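Local coordinates for uncharacterized protein (Parabacteroides merdae ATCC 43184, PDB 4OPW) that is of unknown function but, as a putative auto-transporter adhesin built as a beta-helix-like solenoid, is probably involved in adhesion at the cell surface, at residues K92-A97 with A114-L119; S136-M141 with N156-I161. All blocks are in the same frame, centred on the assembly; numbering follows the deposited sequence.

Contact 1: residues K92-A97 with A114-L119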
loop_
_atom_site.group_PDB
_atom_site.type_symbol
_atom_site.label_atom_id
_atom_site.label_comp_id
_atom_site.label_asym_id
_atom_site.label_seq_id
_atom_site.Cartn_x
_atom_site.Cartn_y
_atom_site.Cartn_z
ATOM N N LYS A 92 -4.323 -4.524 -4.380
ATOM C CA LYS A 92 -5.270 -3.430 -4.579
ATOM C C LYS A 92 -6.193 -3.445 -3.353
ATOM O O LYS A 92 -6.953 -4.403 -3.189
ATOM C CB LYS A 92 -6.038 -3.580 -5.917
ATOM C CG LYS A 92 -5.134 -3.734 -7.132
ATOM C CD LYS A 92 -5.862 -3.547 -8.439
ATOM C CE LYS A 92 -4.866 -3.302 -9.548
ATOM N NZ LYS A 92 -5.221 -4.027 -10.788
ATOM N N ALA A 93 -6.077 -2.447 -2.477
ATOM C CA ALA A 93 -6.868 -2.376 -1.265
ATOM C C ALA A 93 -7.691 -1.089 -1.255
ATOM O O ALA A 93 -7.192 -0.021 -1.618
ATOM C CB ALA A 93 -5.947 -2.436 -0.049
ATOM N N SER A 94 -8.972 -1.205 -0.856
ATOM C CA SER A 94 -9.928 -0.090 -0.817
ATOM C C SER A 94 -10.878 -0.240 0.360
ATOM O O SER A 94 -10.955 -1.318 0.956
ATOM C CB SER A 94 -10.757 -0.084 -2.102
ATOM O OG SER A 94 -9.936 0.071 -3.243
ATOM N N GLY A 95 -11.587 0.835 0.673
ATOM C CA GLY A 95 -12.684 0.830 1.630
ATOM C C GLY A 95 -12.361 0.616 3.087
ATOM O O GLY A 95 -13.116 -0.062 3.795
ATOM N N ASN A 96 -11.281 1.254 3.562
ATOM C CA ASN A 96 -10.888 1.262 4.957
ATOM C C ASN A 96 -10.471 -0.139 5.456
ATOM O O ASN A 96 -10.640 -0.475 6.628
ATOM C CB ASN A 96 -11.993 1.902 5.848
ATOM C CG ASN A 96 -11.444 2.801 6.932
ATOM O OD1 ASN A 96 -10.315 2.628 7.417
ATOM N ND2 ASN A 96 -12.246 3.774 7.360
ATOM N N ALA A 97 -9.878 -0.931 4.553
ATOM C CA ALA A 97 -9.282 -2.216 4.874
ATOM C C ALA A 97 -7.927 -2.026 5.580
ATOM O O ALA A 97 -7.345 -0.933 5.512
ATOM C CB ALA A 97 -9.050 -2.991 3.568
ATOM N N ALA A 114 -3.451 1.719 -2.813
ATOM C CA ALA A 114 -4.199 1.846 -1.572
ATOM C C ALA A 114 -5.143 3.021 -1.721
ATOM O O ALA A 114 -4.705 4.152 -1.987
ATOM C CB ALA A 114 -3.231 2.037 -0.394
ATOM N N ASN A 115 -6.445 2.732 -1.639
ATOM C CA ASN A 115 -7.466 3.751 -1.836
ATOM C C ASN A 115 -8.402 3.870 -0.660
ATOM O O ASN A 115 -8.343 3.069 0.277
ATOM C CB ASN A 115 -8.280 3.396 -3.089
ATOM C CG ASN A 115 -7.447 3.140 -4.326
ATOM O OD1 ASN A 115 -7.503 2.057 -4.933
ATOM N ND2 ASN A 115 -6.626 4.106 -4.690
ATOM N N SER A 116 -9.280 4.889 -0.724
ATOM C CA SER A 116 -10.380 5.142 0.193
ATOM C C SER A 116 -10.115 4.642 1.630
ATOM O O SER A 116 -10.681 3.630 2.073
ATOM C CB SER A 116 -11.667 4.529 -0.361
ATOM O OG SER A 116 -11.475 3.207 -0.853
ATOM N N ASN A 117 -9.222 5.360 2.345
ATOM C CA ASN A 117 -8.920 5.226 3.778
ATOM C C ASN A 117 -8.270 3.926 4.244
ATOM O O ASN A 117 -8.147 3.720 5.464
ATOM C CB ASN A 117 -10.205 5.427 4.614
ATOM C CG ASN A 117 -10.893 6.714 4.282
ATOM O OD1 ASN A 117 -10.506 7.769 4.785
ATOM N ND2 ASN A 117 -11.837 6.650 3.370
ATOM N N CYS A 118 -7.771 3.103 3.316
ATOM C CA CYS A 118 -7.083 1.868 3.677
ATOM C C CYS A 118 -5.807 2.145 4.464
ATOM O O CYS A 118 -5.298 3.273 4.467
ATOM C CB CYS A 118 -6.760 1.067 2.429
ATOM S SG CYS A 118 -8.140 0.089 1.834
ATOM N N LEU A 119 -5.318 1.110 5.160
ATOM C CA LEU A 119 -4.022 1.139 5.825
ATOM C C LEU A 119 -3.244 -0.059 5.312
ATOM O O LEU A 119 -3.711 -1.184 5.429
ATOM C CB LEU A 119 -4.142 1.126 7.367
ATOM C CG LEU A 119 -2.816 0.998 8.159
ATOM C CD1 LEU A 119 -1.867 2.202 7.911
ATOM C CD2 LEU A 119 -3.081 0.869 9.650
#
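The Ser-116 side chain reaches across to the backbone N of Gly-95 and brushes the side chain of Ser-94. Its CB stands 3.8 Å from Gly-95 N, and one bond farther its OG accepts the Gly-95 N-H at 2.8 Å in a nearly straight bond (161° at the hydrogen). The same OG lies 3.6 Å from Ser-94 CB. With chi1 at 45°, OG sits between the residue's own N and carbonyl carbon, from where it reaches the neighbouring corner; serine suits the place by offering an acceptor on so short a stem. Ser-116 also gives its backbone O to Asn-96 N at 2.9 Å.

Strand 92-94 leads into this corner, and the parallel strand beside it ends at Ala-114; such turns stacked coil upon coil characterise a parallel beta-helix, the fold of the pectate-lyase-like clan to which the family belongs. A type I' turn from Asn-115 to Cys-118 makes the corner in the second coil. Its central residues, Ser-116 and Asn-117, have positive phi, which asparagine tolerates well; Gly-95 and Asn-96 do likewise in the first.

Before the corner, Asn-115 N bonds to Ala-93 O at 2.9 Å, while its ND2 hydrogen-bonds Ser-136 OG of the following coil. Beyond the corner Leu-119 N finds Ala-97 O, also at 2.9 Å. The buried CB atoms of Ala-93 and Ala-97 both pack against Cys-118 SG, Ala-97 CB at 3.6 Å.

Contact 2: residues S136-M141 with N156-I161; sequences SGSANM and NGSGTI
Thr-160 OG1 is gripped from two directions: it donates to Asn-140 OD1 at 2.6 Å and accepts a hydrogen from a water at 2.7 Å. The two residues are paired neighbours in parallel strands of adjacent coils of the beta-helix, and their side chains lie on the same face of the sheet. The hydroxyl comes to OD1 in the plane of the amide, on a lone pair, with a C=O...O angle of 128°. Thr-160 holds it between its backbone N and carbonyl carbon (chi1 75°), which turns CG2 to the far side from the carbonyl carbon. Asparagine suits the facing position because its carboxamide oxygen can swing over to meet the threonine. The water also donates to Met-141 O, tying the hydroxyl to the first strand's backbone.

Two backbone bonds bracket Asn-140: Thr-160 N to Ala-139 O at 3.1 Å and Met-141 N to Thr-160 O at 2.9 Å. On the buried face CB of Met-141, a selenomethionine, lies a loose 4.4 Å from Ile-161 CG1; this long chain, which also meets Val-135 and Ala-114, and the branched isoleucine suit the interior.

Nearer the corner, Gly-159 brings its CA to 3.1 Å from Ala-139 O, a close approach at a phi of 130° that suits a residue lacking CB. The type I' turn from Ser-136 to Ala-139 points Ser-138 N at Ser-158 O (3.1 Å), well above the carbonyl plane. Beside that bond the hydroxyls of the two serines meet, OG of Ser-138 lying 2.7 Å from OG of Ser-158.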
loop_
_atom_site.group_PDB
_atom_site.type_symbol
_atom_site.label_atom_id
_atom_site.label_comp_id
_atom_site.label_asym_id
_atom_site.label_seq_id
_atom_site.Cartn_x
_atom_site.Cartn_y
_atom_site.Cartn_z
ATOM N N SER A 136 -4.407 7.026 -2.601
ATOM C CA SER A 136 -5.430 8.041 -2.870
ATOM C C SER A 136 -6.524 7.923 -1.813
ATOM O O SER A 136 -6.480 6.994 -1.003
ATOM C CB SER A 136 -5.996 7.902 -4.282
ATOM O OG SER A 136 -6.857 6.786 -4.401
ATOM N N GLY A 137 -7.444 8.889 -1.787
ATOM C CA GLY A 137 -8.598 8.883 -0.882
ATOM C C GLY A 137 -8.257 8.733 0.580
ATOM O O GLY A 137 -8.941 8.011 1.305
ATOM N N SER A 138 -7.193 9.434 1.029
ATOM C CA SER A 138 -6.734 9.489 2.420
ATOM C C SER A 138 -6.288 8.137 2.956
ATOM O O SER A 138 -6.242 7.960 4.184
ATOM C CB SER A 138 -7.793 10.101 3.346
ATOM O OG SER A 138 -8.194 11.386 2.904
ATOM N N ALA A 139 -5.893 7.208 2.059
ATOM C CA ALA A 139 -5.301 5.953 2.488
ATOM C C ALA A 139 -3.885 6.223 3.041
ATOM O O ALA A 139 -3.322 7.309 2.836
ATOM C CB ALA A 139 -5.256 4.943 1.327
ATOM N N ASN A 140 -3.342 5.273 3.809
ATOM C CA ASN A 140 -2.022 5.421 4.418
ATOM C C ASN A 140 -1.207 4.177 4.206
ATOM O O ASN A 140 -1.727 3.057 4.287
ATOM C CB ASN A 140 -2.163 5.711 5.917
ATOM C CG ASN A 140 -2.840 7.025 6.206
ATOM O OD1 ASN A 140 -2.271 8.098 5.997
ATOM N ND2 ASN A 140 -4.091 6.988 6.620
HETATM N N MSE A 141 0.085 4.356 3.966
HETATM C CA MSE A 141 0.952 3.213 3.794
HETATM C C MSE A 141 2.205 3.355 4.643
HETATM O O MSE A 141 2.757 4.452 4.754
HETATM C CB MSE A 141 1.325 3.037 2.328
HETATM C CG MSE A 141 1.868 1.670 2.035
HETATM SE SE MSE A 141 2.232 1.690 0.131
HETATM C CE MSE A 141 0.734 1.889 -0.587
ATOM N N ASN A 156 -2.433 10.875 -4.715
ATOM C CA ASN A 156 -3.417 11.690 -5.426
ATOM C C ASN A 156 -4.584 12.015 -4.515
ATOM O O ASN A 156 -5.109 11.121 -3.852
ATOM C CB ASN A 156 -3.919 10.989 -6.682
ATOM C CG ASN A 156 -3.008 11.198 -7.834
ATOM O OD1 ASN A 156 -3.079 12.216 -8.519
ATOM N ND2 ASN A 156 -2.110 10.254 -8.045
ATOM N N GLY A 157 -4.930 13.299 -4.432
ATOM C CA GLY A 157 -6.029 13.782 -3.596
ATOM C C GLY A 157 -5.618 14.011 -2.158
ATOM O O GLY A 157 -5.616 15.144 -1.676
ATOM N N SER A 158 -5.241 12.930 -1.465
ATOM C CA SER A 158 -4.812 12.964 -0.065
ATOM C C SER A 158 -4.320 11.599 0.337
ATOM O O SER A 158 -4.677 10.604 -0.287
ATOM C CB SER A 158 -5.973 13.378 0.849
ATOM O OG SER A 158 -7.050 12.457 0.683
ATOM N N GLY A 159 -3.601 11.566 1.439
ATOM C CA GLY A 159 -3.077 10.328 1.995
ATOM C C GLY A 159 -1.605 10.427 2.316
ATOM O O GLY A 159 -0.987 11.473 2.086
ATOM N N THR A 160 -1.038 9.355 2.905
ATOM C CA THR A 160 0.368 9.398 3.311
ATOM C C THR A 160 1.108 8.115 2.928
ATOM O O THR A 160 0.517 7.024 2.894
ATOM C CB THR A 160 0.550 9.675 4.829
ATOM O OG1 THR A 160 0.239 8.503 5.571
ATOM C CG2 THR A 160 -0.239 10.871 5.350
ATOM N N ILE A 161 2.414 8.253 2.674
ATOM C CA ILE A 161 3.314 7.130 2.399
ATOM C C ILE A 161 4.530 7.332 3.298
ATOM O O ILE A 161 5.238 8.329 3.161
ATOM C CB ILE A 161 3.689 6.947 0.902
ATOM C CG1 ILE A 161 2.408 6.660 0.041
ATOM C CG2 ILE A 161 4.710 5.789 0.760
ATOM C CD1 ILE A 161 2.590 6.639 -1.503
HETATM O O HOH W 1 -8.400 10.871 -3.585
HETATM O O HOH W 2 1.707 6.493 6.576
#

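Overall arrangement
Contact 1 closes before contact 2 opens along the chain, and their centres lie 9 Å apart in the middle of the solenoid. Together they follow one corner through four successive coils. Strands 90-94, 109-114, 130-136 and 150-156 enter it side by side, in parallel, in one sheet; after the turn the chain continues into strands 98-101, 119-122, 139-147 and 159-163, again paired in parallel. Segments 114-119 and 136-141 touch directly: Asn-117 N probably bonds to Gly-137 O at 2.9 Å, and Ala-139 CB packs against Cys-118 O. Coil-to-coil bonding therefore runs unbroken from one contact to the next, giving the putative adhesin an elongated, repetitive body.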